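Local coordinates for protein nigritoxine (Vibrio nigripulchritudo, PDB 5M41) that acts as a bacterial toxin against crustaceans and insects, at residues T84-M89 against E125-N130; N102-D107 against L204-R209; M295-I300 against G339-K344; L333-G338 against G402-S407; K643-N648 against T719-Q724. All blocks are in the same frame, centred on the assembly; numbering follows the deposited sequence.

Interaction 1. Residues T84-M89 against E125-N130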
# COMPACT_ATOMS: atom_id res chain seq x y z
N THR A 84 24.43 4.28 37.75
CA THR A 84 24.10 3.83 36.40
C THR A 84 24.96 4.59 35.37
O THR A 84 25.24 5.76 35.55
CB THR A 84 22.61 4.03 36.16
OG1 THR A 84 21.88 3.38 37.21
CG2 THR A 84 22.18 3.48 34.79
N ASN A 85 25.42 3.90 34.33
CA ASN A 85 26.16 4.55 33.22
C ASN A 85 27.56 5.06 33.58
O ASN A 85 28.17 5.81 32.79
CB ASN A 85 25.36 5.72 32.65
CG ASN A 85 24.03 5.27 32.03
OD1 ASN A 85 23.98 4.27 31.31
ND2 ASN A 85 22.96 6.02 32.30
N MET A 86 28.05 4.72 34.76
CA MET A 86 29.29 5.33 35.27
C MET A 86 30.29 4.32 35.75
O MET A 86 29.93 3.25 36.28
CB MET A 86 28.98 6.30 36.41
CG MET A 86 28.10 7.48 35.99
SD MET A 86 27.57 8.50 37.39
CE MET A 86 29.19 8.97 38.02
N PHE A 87 31.56 4.65 35.56
CA PHE A 87 32.68 3.84 36.03
C PHE A 87 33.92 4.73 36.04
O PHE A 87 33.87 5.84 35.55
CB PHE A 87 32.90 2.59 35.13
CG PHE A 87 33.12 2.92 33.67
CD1 PHE A 87 34.41 3.12 33.16
CD2 PHE A 87 32.03 3.02 32.80
CE1 PHE A 87 34.61 3.42 31.81
CE2 PHE A 87 32.24 3.32 31.44
CZ PHE A 87 33.52 3.50 30.95
N PHE A 88 35.02 4.23 36.61
CA PHE A 88 36.29 4.97 36.69
C PHE A 88 37.42 4.22 36.00
O PHE A 88 37.53 2.99 36.14
CB PHE A 88 36.70 5.17 38.15
CG PHE A 88 37.68 6.31 38.37
CD1 PHE A 88 37.26 7.63 38.34
CD2 PHE A 88 39.00 6.04 38.69
CE1 PHE A 88 38.15 8.67 38.56
CE2 PHE A 88 39.91 7.08 38.92
CZ PHE A 88 39.47 8.40 38.87
N MET A 89 38.25 4.96 35.27
CA MET A 89 39.44 4.40 34.66
C MET A 89 40.67 4.99 35.37
O MET A 89 41.10 6.10 35.07
CB MET A 89 39.47 4.72 33.17
CG MET A 89 38.15 4.42 32.47
SD MET A 89 38.28 4.84 30.73
CE MET A 89 39.39 3.52 30.26
N GLU A 125 22.71 17.42 36.62
CA GLU A 125 21.61 16.50 36.70
C GLU A 125 21.90 15.21 35.92
O GLU A 125 21.44 14.13 36.30
CB GLU A 125 20.34 17.21 36.17
CG GLU A 125 19.02 16.45 36.30
CD GLU A 125 18.71 15.98 37.73
OE1 GLU A 125 19.21 16.58 38.70
OE2 GLU A 125 17.95 15.00 37.88
N SER A 126 22.71 15.30 34.86
CA SER A 126 23.05 14.12 34.09
C SER A 126 23.88 13.10 34.88
O SER A 126 24.01 11.95 34.45
CB SER A 126 23.73 14.49 32.77
OG SER A 126 25.08 14.87 32.98
N PHE A 127 24.46 13.54 36.01
CA PHE A 127 25.15 12.64 36.94
C PHE A 127 24.19 12.19 38.03
O PHE A 127 24.11 11.00 38.37
CB PHE A 127 26.38 13.33 37.55
CG PHE A 127 27.56 13.41 36.61
CD1 PHE A 127 28.55 12.44 36.64
CD2 PHE A 127 27.64 14.43 35.66
CE1 PHE A 127 29.62 12.50 35.75
CE2 PHE A 127 28.71 14.49 34.76
CZ PHE A 127 29.70 13.53 34.82
N ARG A 128 23.43 13.14 38.54
CA ARG A 128 22.52 12.88 39.62
C ARG A 128 21.46 11.85 39.25
O ARG A 128 21.07 11.06 40.11
CB ARG A 128 21.84 14.18 40.03
CG ARG A 128 21.17 14.07 41.39
CD ARG A 128 20.71 15.45 41.85
NE ARG A 128 19.63 15.30 42.81
CZ ARG A 128 18.35 15.24 42.48
NH1 ARG A 128 17.97 15.32 41.20
NH2 ARG A 128 17.43 15.09 43.43
N GLN A 129 20.99 11.90 37.99
CA GLN A 129 19.99 10.97 37.41
C GLN A 129 20.43 9.52 37.46
O GLN A 129 19.61 8.62 37.34
CB GLN A 129 19.84 11.25 35.92
CG GLN A 129 18.72 12.15 35.51
CD GLN A 129 18.84 12.54 34.05
OE1 GLN A 129 19.63 11.96 33.27
NE2 GLN A 129 18.06 13.54 33.66
N ASN A 130 21.74 9.29 37.54
CA ASN A 130 22.29 7.94 37.51
C ASN A 130 22.16 7.20 38.83
O ASN A 130 22.54 6.01 38.92
CB ASN A 130 23.75 7.99 37.06
CG ASN A 130 23.89 8.26 35.56
OD1 ASN A 130 23.03 7.88 34.79
ND2 ASN A 130 25.00 8.87 35.15
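Leading into strand 86-90 of a five-stranded antiparallel sheet, Thr84, Asn85 and Met86 gather round Asn130, which follows on from helix 125-128. Asn130 is used at both ends. Its backbone O takes a nearly straight hydrogen bond from Thr84 N (2.8 Å, 170° at the hydrogen). Its side-chain OD1 accepts from Asn85 ND2 at 3.1 Å, the donor standing 37° above the carbonyl plane, and the two amide planes are turned 71° apart. The third contact is softer: Asn130 ND2 makes a weak hydrogen bond to Met86 SD at 3.4 Å, while its firmer partner is Asn102 OD1. Met86 bends at its last torsion, carrying CE to the edge of the Phe127 ring, 3.8 Å from CD1. The sulfur stands oblique to that ring at 5.3 Å from its centroid, a Met-aromatic contact. The two buried amides thus share one bond, and Asn85 finds further partners in Tyr41 of helix 34-54, at OD1, and Leu202 O, at ND2. His188 of helix 177-191 binds Thr84 OG1. Helix 195-203 packs against Thr84 and Asn130 through Leu202, and Phe127 packs on Leu100 and Asn102 of strand 98-102, so the contact is wedged between sheet and helices.

Interaction 2. Residues N102-D107 against L204-R209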
# COMPACT_ATOMS: atom_id res chain seq x y z
N ASN A 102 30.77 9.01 32.36
CA ASN A 102 29.31 9.01 32.44
C ASN A 102 28.80 8.87 31.01
O ASN A 102 28.73 9.83 30.24
CB ASN A 102 28.76 10.32 33.08
CG ASN A 102 27.23 10.33 33.20
OD1 ASN A 102 26.53 9.39 32.75
ND2 ASN A 102 26.69 11.41 33.77
N LEU A 103 28.42 7.65 30.66
CA LEU A 103 28.01 7.38 29.28
C LEU A 103 26.76 8.13 28.88
O LEU A 103 26.49 8.29 27.68
CB LEU A 103 27.84 5.88 29.04
CG LEU A 103 29.05 4.99 29.29
CD1 LEU A 103 28.61 3.54 29.23
CD2 LEU A 103 30.18 5.26 28.28
N ASN A 104 25.99 8.60 29.86
CA ASN A 104 24.73 9.31 29.56
C ASN A 104 24.81 10.83 29.69
O ASN A 104 23.78 11.51 29.69
CB ASN A 104 23.58 8.78 30.44
CG ASN A 104 22.22 9.04 29.82
OD1 ASN A 104 22.06 8.87 28.61
ND2 ASN A 104 21.23 9.44 30.62
N SER A 105 26.02 11.38 29.84
CA SER A 105 26.15 12.84 29.97
C SER A 105 26.16 13.50 28.60
O SER A 105 26.95 13.12 27.76
CB SER A 105 27.44 13.22 30.69
OG SER A 105 27.58 14.64 30.78
N PRO A 106 25.30 14.49 28.38
CA PRO A 106 25.33 15.22 27.10
C PRO A 106 26.71 15.83 26.78
O PRO A 106 27.19 15.75 25.65
CB PRO A 106 24.32 16.36 27.31
CG PRO A 106 23.45 15.90 28.43
CD PRO A 106 24.27 15.00 29.30
N ASP A 107 27.36 16.39 27.78
CA ASP A 107 28.51 17.24 27.51
C ASP A 107 29.79 16.81 28.24
O ASP A 107 30.88 17.14 27.81
CB ASP A 107 28.14 18.69 27.84
CG ASP A 107 27.59 18.84 29.24
OD1 ASP A 107 28.13 19.69 29.98
OD2 ASP A 107 26.64 18.11 29.63
N LEU A 204 19.06 8.06 27.07
CA LEU A 204 18.96 9.17 26.10
C LEU A 204 20.25 9.41 25.32
O LEU A 204 20.26 9.42 24.08
CB LEU A 204 18.52 10.46 26.82
CG LEU A 204 18.51 11.77 26.01
CD1 LEU A 204 17.49 11.66 24.88
CD2 LEU A 204 18.23 13.01 26.90
N ASP A 205 21.35 9.62 26.03
CA ASP A 205 22.62 9.92 25.37
C ASP A 205 23.50 8.68 25.17
O ASP A 205 24.42 8.73 24.39
CB ASP A 205 23.37 11.01 26.11
CG ASP A 205 22.89 12.41 25.71
OD1 ASP A 205 23.45 12.96 24.74
OD2 ASP A 205 21.97 12.97 26.36
N VAL A 206 23.20 7.59 25.87
CA VAL A 206 23.93 6.32 25.69
C VAL A 206 23.68 5.75 24.29
O VAL A 206 24.61 5.27 23.62
CB VAL A 206 23.51 5.24 26.74
CG1 VAL A 206 24.23 3.92 26.46
CG2 VAL A 206 23.82 5.70 28.16
N LEU A 207 22.44 5.79 23.85
CA LEU A 207 22.06 5.15 22.58
C LEU A 207 22.80 5.71 21.35
O LEU A 207 23.38 4.94 20.59
CB LEU A 207 20.54 5.21 22.39
CG LEU A 207 19.77 4.31 23.37
CD1 LEU A 207 18.26 4.64 23.40
CD2 LEU A 207 20.05 2.86 22.99
N PRO A 208 22.78 7.06 21.15
CA PRO A 208 23.55 7.63 20.04
C PRO A 208 25.05 7.35 20.13
O PRO A 208 25.70 7.17 19.11
CB PRO A 208 23.30 9.16 20.15
CG PRO A 208 22.71 9.39 21.51
CD PRO A 208 22.03 8.10 21.88
N ARG A 209 25.60 7.30 21.34
CA ARG A 209 27.01 6.90 21.48
C ARG A 209 27.21 5.45 21.13
O ARG A 209 28.22 5.09 20.51
CB ARG A 209 27.57 7.17 22.88
CG ARG A 209 27.54 8.65 23.21
CD ARG A 209 28.33 9.00 24.47
NE ARG A 209 28.51 10.43 24.49
CZ ARG A 209 27.98 11.25 25.39
NH1 ARG A 209 27.22 10.78 26.40
NH2 ARG A 209 28.21 12.54 25.27
O HOH W 1 21.32 12.44 28.71
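The guanidinium of Arg209 meets the 102-107 loop at its edge, with the backbone oxygens of Leu103 and Ser105 lying close to its plane; the loop places none of its atoms squarely over either face. Ser105 O is gripped end-on by two nitrogens, NH1 at 2.7 Å and NH2 at 2.9 Å, and NH1 also reaches Leu103 O at 2.9 Å, standing well above that carbonyl's plane. An extended chain from CG to NE delivers the group to the loop. The amide of Asn104 is likewise an acceptor. With CG anti to the backbone N (chi1 -157°), its OD1 accepts from Asp205 N at 2.8 Å and, weakly, from Val206 N; its ND2 is held by Thr201 O. The CG2 methyl of Val206 packs against Leu103 CB at 4.1 Å. Asn102 OD1 accepts from Asn104 N, an Asx turn that accompanies the type I turn from Asn102 to Ser105, and a water lies between Asn104 O and Asp205 OD2. With carbonyl oxygens as its acceptors, the arginine's positive charge is probably stabilised by the negative ends of several peptide dipoles, and donors from the helix segment hold a loop that is built on turns, not on helix or strand.

Interaction 3. Residues M295-I300 against G339-K344; sequences MSASGI and GKIVAK
Met295 opens the contact as one half of a hydrogen-bonded antiparallel pair with Ile341: its N gives to Ile341 O at 2.9 Å, and its O receives from Ile341 N at the same 2.9 Å, the latter bond close to straight at 169°. The side chains of both residues project from the same face of the sheet. The methionine CG is anti to the carbonyl carbon, and after an extended chi2 the chain bends at chi3 (-78°), which lays CE against the CB of Ala343, 3.9 Å away and two residues beyond Ile341. Ser296 comes next, facing Lys340 as a non-hydrogen-bonded pair whose side chains diverge. Its hydroxyl OG accepts from Ser298 N, two residues on, at 3.2 Å, an ST turn formed where the strand ends. The lysine meanwhile keeps its CB and CG beside Met295 O. At Ala297 the ladder makes its last rung, N to Gly339 O at 2.9 Å; the positive phi at Gly339 by itself favours glycine. The methyl of Ala297 sits 3.8 Å from Ile341 CG1, and helix 386-396 adds Ala396 to this apolar patch. Three backbone bonds join the segments, and Ala343 with Leu293 continues the ladder between strands 293-296 and 340-348. The register is thus set by peptide groups, while the side chains of Met295, Ala297, Ile341 and Ala343 add apolar packing through methyl, methylene and thioether groups.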
# COMPACT_ATOMS: atom_id res chain seq x y z
N MET A 295 -8.90 11.14 -4.45
CA MET A 295 -8.24 12.14 -5.29
C MET A 295 -7.89 11.54 -6.64
O MET A 295 -7.87 10.31 -6.81
CB MET A 295 -6.96 12.63 -4.63
CG MET A 295 -7.16 13.31 -3.29
SD MET A 295 -5.61 13.52 -2.40
CE MET A 295 -5.30 11.89 -1.73
N SER A 296 -7.58 12.40 -7.60
CA SER A 296 -7.13 11.97 -8.91
C SER A 296 -5.62 11.76 -8.87
O SER A 296 -4.90 12.57 -8.31
CB SER A 296 -7.47 13.03 -9.96
OG SER A 296 -6.95 12.67 -11.23
N ALA A 297 -5.14 10.67 -9.47
CA ALA A 297 -3.71 10.43 -9.56
C ALA A 297 -3.14 10.88 -10.92
O ALA A 297 -1.97 10.67 -11.21
CB ALA A 297 -3.38 8.96 -9.30
N SER A 298 -3.98 11.51 -11.75
CA SER A 298 -3.56 11.93 -13.09
C SER A 298 -3.65 13.43 -13.27
O SER A 298 -4.27 14.12 -12.46
CB SER A 298 -4.40 11.24 -14.16
OG SER A 298 -5.67 11.86 -14.27
N GLY A 299 -3.04 13.93 -14.34
CA GLY A 299 -2.96 15.36 -14.59
C GLY A 299 -1.66 15.86 -14.01
O GLY A 299 -1.07 15.21 -13.15
N ILE A 300 -1.18 17.01 -14.50
CA ILE A 300 0.07 17.57 -13.98
C ILE A 300 -0.17 18.05 -12.55
O ILE A 300 -1.26 18.53 -12.22
CB ILE A 300 0.61 18.75 -14.83
CG1 ILE A 300 0.04 18.74 -16.26
CG2 ILE A 300 2.14 18.73 -14.82
CD1 ILE A 300 0.13 20.08 -16.97
N GLY A 339 -7.59 5.41 -12.29
CA GLY A 339 -6.53 6.39 -12.08
C GLY A 339 -6.73 7.29 -10.89
O GLY A 339 -6.27 8.43 -10.89
N LYS A 340 -7.41 6.79 -9.86
CA LYS A 340 -7.59 7.54 -8.62
C LYS A 340 -6.73 6.96 -7.50
O LYS A 340 -6.18 5.85 -7.64
CB LYS A 340 -9.06 7.57 -8.21
CG LYS A 340 -9.93 8.43 -9.13
CD LYS A 340 -11.41 8.15 -8.90
CE LYS A 340 -12.30 8.90 -9.90
NZ LYS A 340 -12.15 10.38 -9.78
N ILE A 341 -6.61 7.72 -6.41
CA ILE A 341 -5.94 7.28 -5.17
C ILE A 341 -6.80 7.72 -4.00
O ILE A 341 -7.26 8.85 -3.96
CB ILE A 341 -4.53 7.89 -5.00
CG1 ILE A 341 -3.55 7.23 -5.95
CG2 ILE A 341 -4.00 7.61 -3.59
CD1 ILE A 341 -2.13 7.75 -5.83
N VAL A 342 -7.02 6.82 -3.05
CA VAL A 342 -7.68 7.19 -1.81
C VAL A 342 -6.64 7.28 -0.68
O VAL A 342 -5.77 6.41 -0.57
CB VAL A 342 -8.86 6.24 -1.47
CG1 VAL A 342 -8.38 4.83 -1.16
CG2 VAL A 342 -9.72 6.80 -0.33
N ALA A 343 -6.70 8.35 0.10
CA ALA A 343 -5.95 8.42 1.36
C ALA A 343 -6.93 8.09 2.47
O ALA A 343 -8.07 8.57 2.46
CB ALA A 343 -5.37 9.80 1.58
N LYS A 344 -6.48 7.26 3.40
CA LYS A 344 -7.29 6.83 4.52
C LYS A 344 -6.38 6.47 5.68
O LYS A 344 -5.39 5.76 5.48
CB LYS A 344 -8.11 5.60 4.10
CG LYS A 344 -9.23 5.23 5.07
CD LYS A 344 -10.34 4.42 4.38
CE LYS A 344 -11.55 4.21 5.31
NZ LYS A 344 -12.83 4.11 4.52

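Interaction 4. Residues L333-G338 against G402-S407; sequences LAAIPG and GRPGKS
With phi 67° and psi 29°, Gly402 has its CA close against the peptide joining Ile336 to Pro337; the closeness and the positive phi both suit glycine. Two distances record the approach: Gly402 CA stands 3.7 Å from Ile336 C and equally 3.7 Å from Pro337 N. Ala335, extended at psi 151°, points its methyl toward the 402-407 segment, and this CB rests 3.4 Å from Gly402 O. The same methyl touches the ring of Pro404 at CD, 4.1 Å away, a glancing apolar contact. Not one hydrogen bond passes directly from segment to segment. A water takes that role, donating to Ala335 O at 2.6 Å and to Gly402 O at 2.8 Å, and so ties together two carbonyls that could not bond to each other. The first segment is the end of strand 328-336, in a six-stranded antiparallel sheet, with Pro337 and Gly338 leading over to strand 340-348. The second is the approach to helix 406-415, whose N-cap position is held by Gly405. Glu364 OE1 accepts from Lys406 N at the start of that helix, while Ser399 OG takes the amide of Gly402. Helix 386-396 runs alongside, setting Ala396 against Ala335 and Val395 against Pro404. Ile336 takes part through its backbone and the others are small or proline, so backbone lies on backbone here with little side chain between, and the whole contact buries a mere 159 Å². Ala335 is bonded through its backbone to Thr365.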
# COMPACT_ATOMS: atom_id res chain seq x y z
N LEU A 333 -2.22 4.96 1.21
CA LEU A 333 -2.44 5.60 -0.06
C LEU A 333 -2.67 4.46 -1.02
O LEU A 333 -1.74 3.71 -1.37
CB LEU A 333 -1.23 6.45 -0.43
CG LEU A 333 -0.91 7.57 0.57
CD1 LEU A 333 0.47 8.14 0.30
CD2 LEU A 333 -1.96 8.68 0.49
N ALA A 334 -3.93 4.29 -1.40
CA ALA A 334 -4.36 3.12 -2.17
C ALA A 334 -4.86 3.57 -3.51
O ALA A 334 -5.74 4.42 -3.59
CB ALA A 334 -5.46 2.38 -1.43
N ALA A 335 -4.31 2.99 -4.57
CA ALA A 335 -4.83 3.20 -5.90
C ALA A 335 -6.27 2.70 -5.98
O ALA A 335 -6.68 1.78 -5.24
CB ALA A 335 -3.97 2.48 -6.92
N ILE A 336 -7.03 3.34 -6.85
CA ILE A 336 -8.45 3.05 -7.04
C ILE A 336 -8.70 2.96 -8.57
O ILE A 336 -8.18 3.77 -9.32
CB ILE A 336 -9.32 4.18 -6.40
CG1 ILE A 336 -9.25 4.14 -4.85
CG2 ILE A 336 -10.76 4.15 -6.88
CD1 ILE A 336 -9.74 2.84 -4.21
N PRO A 337 -9.49 1.96 -9.02
CA PRO A 337 -9.73 1.83 -10.47
C PRO A 337 -10.13 3.15 -11.12
O PRO A 337 -10.97 3.89 -10.58
CB PRO A 337 -10.90 0.83 -10.54
CG PRO A 337 -10.85 0.07 -9.27
CD PRO A 337 -10.24 0.97 -8.23
N GLY A 338 -9.49 3.47 -12.23
CA GLY A 338 -9.80 4.69 -12.95
C GLY A 338 -8.78 5.78 -12.75
O GLY A 338 -9.07 6.94 -12.98
N GLY A 402 -6.51 -0.10 -10.56
CA GLY A 402 -6.10 0.41 -9.23
C GLY A 402 -5.14 -0.59 -8.58
O GLY A 402 -5.07 -0.71 -7.35
N ARG A 403 -4.40 -1.31 -9.42
CA ARG A 403 -3.57 -2.40 -8.93
C ARG A 403 -2.28 -2.47 -9.72
O ARG A 403 -2.08 -3.37 -10.53
CB ARG A 403 -4.35 -3.71 -9.03
CG ARG A 403 -3.68 -4.86 -8.33
CD ARG A 403 -4.62 -6.04 -8.29
NE ARG A 403 -3.99 -7.08 -7.50
CZ ARG A 403 -4.32 -7.35 -6.23
NH1 ARG A 403 -5.30 -6.67 -5.65
NH2 ARG A 403 -3.67 -8.31 -5.58
N PRO A 404 -1.39 -1.51 -9.50
CA PRO A 404 -0.16 -1.51 -10.27
C PRO A 404 0.73 -2.72 -9.96
O PRO A 404 1.56 -3.10 -10.79
CB PRO A 404 0.53 -0.23 -9.82
CG PRO A 404 -0.53 0.60 -9.22
CD PRO A 404 -1.46 -0.36 -8.59
N GLY A 405 0.56 -3.32 -8.77
CA GLY A 405 1.37 -4.47 -8.38
C GLY A 405 2.58 -4.04 -7.56
O GLY A 405 3.11 -2.94 -7.74
N LYS A 406 3.03 -4.94 -6.68
CA LYS A 406 4.11 -4.66 -5.71
C LYS A 406 5.44 -4.28 -6.37
O LYS A 406 6.11 -3.35 -5.95
CB LYS A 406 4.31 -5.88 -4.80
CG LYS A 406 3.29 -5.99 -3.69
CD LYS A 406 3.65 -7.09 -2.70
CE LYS A 406 2.48 -7.38 -1.78
NZ LYS A 406 2.80 -8.41 -0.76
N SER A 407 5.76 -4.98 -7.44
CA SER A 407 6.99 -4.76 -8.16
C SER A 407 7.06 -3.37 -8.82
O SER A 407 8.03 -2.64 -8.62
CB SER A 407 7.19 -5.89 -9.18
OG SER A 407 8.08 -5.49 -10.19
O HOH W 2 -7.47 -0.62 -5.83

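Interaction 5. Residues K643-N648 against T719-Q724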
# COMPACT_ATOMS: atom_id res chain seq x y z
N LYS A 643 -6.54 -10.55 -35.00
CA LYS A 643 -7.63 -10.67 -35.96
C LYS A 643 -7.90 -12.14 -36.25
O LYS A 643 -8.62 -12.47 -37.19
CB LYS A 643 -7.27 -9.94 -37.26
CG LYS A 643 -6.62 -8.58 -37.03
CD LYS A 643 -6.44 -7.84 -38.35
CE LYS A 643 -6.46 -6.32 -38.17
NZ LYS A 643 -5.55 -5.83 -37.11
N ASP A 644 -7.35 -13.02 -35.42
CA ASP A 644 -7.37 -14.46 -35.69
C ASP A 644 -8.74 -15.11 -35.80
O ASP A 644 -8.90 -16.07 -36.56
CB ASP A 644 -6.55 -15.20 -34.63
CG ASP A 644 -5.13 -14.69 -34.56
OD1 ASP A 644 -4.31 -15.13 -35.40
OD2 ASP A 644 -4.85 -13.83 -33.69
N ILE A 645 -9.72 -14.63 -35.03
CA ILE A 645 -11.05 -15.23 -35.09
C ILE A 645 -11.82 -14.61 -36.25
O ILE A 645 -12.00 -13.38 -36.28
CB ILE A 645 -11.86 -15.09 -33.79
CG1 ILE A 645 -10.98 -15.30 -32.53
CG2 ILE A 645 -13.05 -16.04 -33.82
CD1 ILE A 645 -10.32 -16.68 -32.42
N PRO A 646 -12.26 -15.44 -37.20
CA PRO A 646 -12.91 -14.94 -38.43
C PRO A 646 -14.23 -14.18 -38.21
O PRO A 646 -14.64 -13.43 -39.07
CB PRO A 646 -13.17 -16.22 -39.23
CG PRO A 646 -12.11 -17.18 -38.75
CD PRO A 646 -12.02 -16.90 -37.27
N ASP A 647 -14.89 -14.36 -37.06
CA ASP A 647 -16.17 -13.68 -36.81
C ASP A 647 -16.47 -13.66 -35.32
O ASP A 647 -15.80 -14.34 -34.54
CB ASP A 647 -17.32 -14.40 -37.55
CG ASP A 647 -18.50 -13.47 -37.89
OD1 ASP A 647 -18.53 -12.29 -37.45
OD2 ASP A 647 -19.41 -13.92 -38.62
N ASN A 648 -17.47 -12.88 -34.93
CA ASN A 648 -18.04 -12.92 -33.60
C ASN A 648 -18.77 -14.22 -33.40
O ASN A 648 -19.11 -14.89 -34.35
CB ASN A 648 -19.01 -11.75 -33.39
CG ASN A 648 -18.28 -10.43 -33.27
OD1 ASN A 648 -17.07 -10.39 -32.99
ND2 ASN A 648 -18.99 -9.33 -33.48
N THR A 719 -19.13 -22.90 -33.60
CA THR A 719 -18.30 -23.97 -33.01
C THR A 719 -16.79 -23.76 -33.18
O THR A 719 -16.05 -23.71 -32.19
CB THR A 719 -18.67 -25.35 -33.59
OG1 THR A 719 -20.03 -25.63 -33.27
CG2 THR A 719 -17.74 -26.49 -32.99
N ASN A 720 -16.35 -23.66 -34.44
CA ASN A 720 -14.94 -23.50 -34.75
C ASN A 720 -14.35 -22.23 -34.18
O ASN A 720 -13.20 -22.23 -33.71
CB ASN A 720 -14.69 -23.62 -36.27
CG ASN A 720 -14.88 -25.04 -36.77
OD1 ASN A 720 -15.09 -25.96 -35.97
ND2 ASN A 720 -14.80 -25.24 -38.10
N TYR A 721 -15.13 -21.15 -34.19
CA TYR A 721 -14.66 -19.87 -33.67
C TYR A 721 -14.40 -19.98 -32.18
O TYR A 721 -13.35 -19.55 -31.70
CB TYR A 721 -15.65 -18.72 -33.98
CG TYR A 721 -16.02 -18.55 -35.45
CD1 TYR A 721 -15.11 -18.86 -36.47
CD2 TYR A 721 -17.28 -18.08 -35.80
CE1 TYR A 721 -15.46 -18.70 -37.81
CE2 TYR A 721 -17.65 -17.91 -37.14
CZ TYR A 721 -16.74 -18.22 -38.13
OH TYR A 721 -17.11 -18.07 -39.45
N MET A 722 -15.34 -20.60 -31.46
CA MET A 722 -15.21 -20.83 -30.02
C MET A 722 -14.01 -21.72 -29.64
O MET A 722 -13.22 -21.36 -28.77
CB MET A 722 -16.52 -21.39 -29.43
CG MET A 722 -16.47 -21.64 -27.92
SD MET A 722 -16.01 -20.17 -26.94
CE MET A 722 -17.64 -19.44 -26.76
N THR A 723 -13.85 -22.86 -30.32
CA THR A 723 -12.73 -23.77 -30.02
C THR A 723 -11.39 -23.12 -30.35
O THR A 723 -10.39 -23.34 -29.64
CB THR A 723 -12.83 -25.12 -30.78
OG1 THR A 723 -12.87 -24.87 -32.19
CG2 THR A 723 -14.07 -25.93 -30.37
N GLN A 724 -11.35 -22.34 -31.43
CA GLN A 724 -10.12 -21.61 -31.81
C GLN A 724 -9.77 -20.60 -30.72
O GLN A 724 -8.64 -20.56 -30.22
CB GLN A 724 -10.28 -20.90 -33.17
CG GLN A 724 -8.97 -20.29 -33.68
CD GLN A 724 -9.17 -19.27 -34.81
OE1 GLN A 724 -10.28 -19.08 -35.31
NE2 GLN A 724 -8.09 -18.59 -35.19
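The irregular 643-648 loop passes beside the first turns of helix 719-731, its CA atoms coming nearest where Ile645 faces Tyr721, 6.0 Å apart. Tyr721 is the centre of the packing. The backbone N of Asp647 stands over the middle of one face of its ring, 4.3 Å above the plane, and Asp647 CB lies 3.5 Å from CE2. Pro646 meets the ring obliquely, its CB at 3.7 Å from CE1, while the CG2 branch of Ile645 presses on Tyr721 CB at 3.7 Å, nearer the helix backbone. The loop leads into strand 649-652, which pairs with strand 713-715 at the border of a six-stranded antiparallel sheet; the contact therefore joins the loop entering the one strand to the helix that follows the other. Gln724, one turn on from Tyr721, supplies the polar part. Its CG is anti to the backbone N (chi1 -172°) and the rest of the chain is extended, which carries NE2 to Asp644 O for a hydrogen bond of 3.0 Å. The donor comes from high above that carbonyl's plane, 69° out of it. Ile645 CD1 slides past in the opposite direction, 3.7 Å from Gln724 CD, and Gln724 OE1 lies 3.4 Å from Pro646 CD. Asp647 OD1 accepts from Asn648 N and is salt-bridged to Lys637, while Asn604 holds Ile645 O.

Interactions 1 and 2 form one buried neighbourhood, their centres about 10 Å apart and joined by hydrogen bonds from Leu103 N to Asn85 O and from Asn102 ND2 to Ser126 O. Both lean on side-chain amides, with an arginine added in the second. Interactions 3 and 4 are a second buried pair, centres also about 10 Å apart, on neighbouring strands 340-348 and 328-336 of one sheet; there backbone rungs dominate the first, and a water and bare peptides the second. Interaction 5 lies on the surface, about 34 Å from interaction 4 centre to centre, where a tyrosine packs against the loop and a glutamine adds one hydrogen bond. Interactions 1 and 5 sit on opposite sides of the chain's centre.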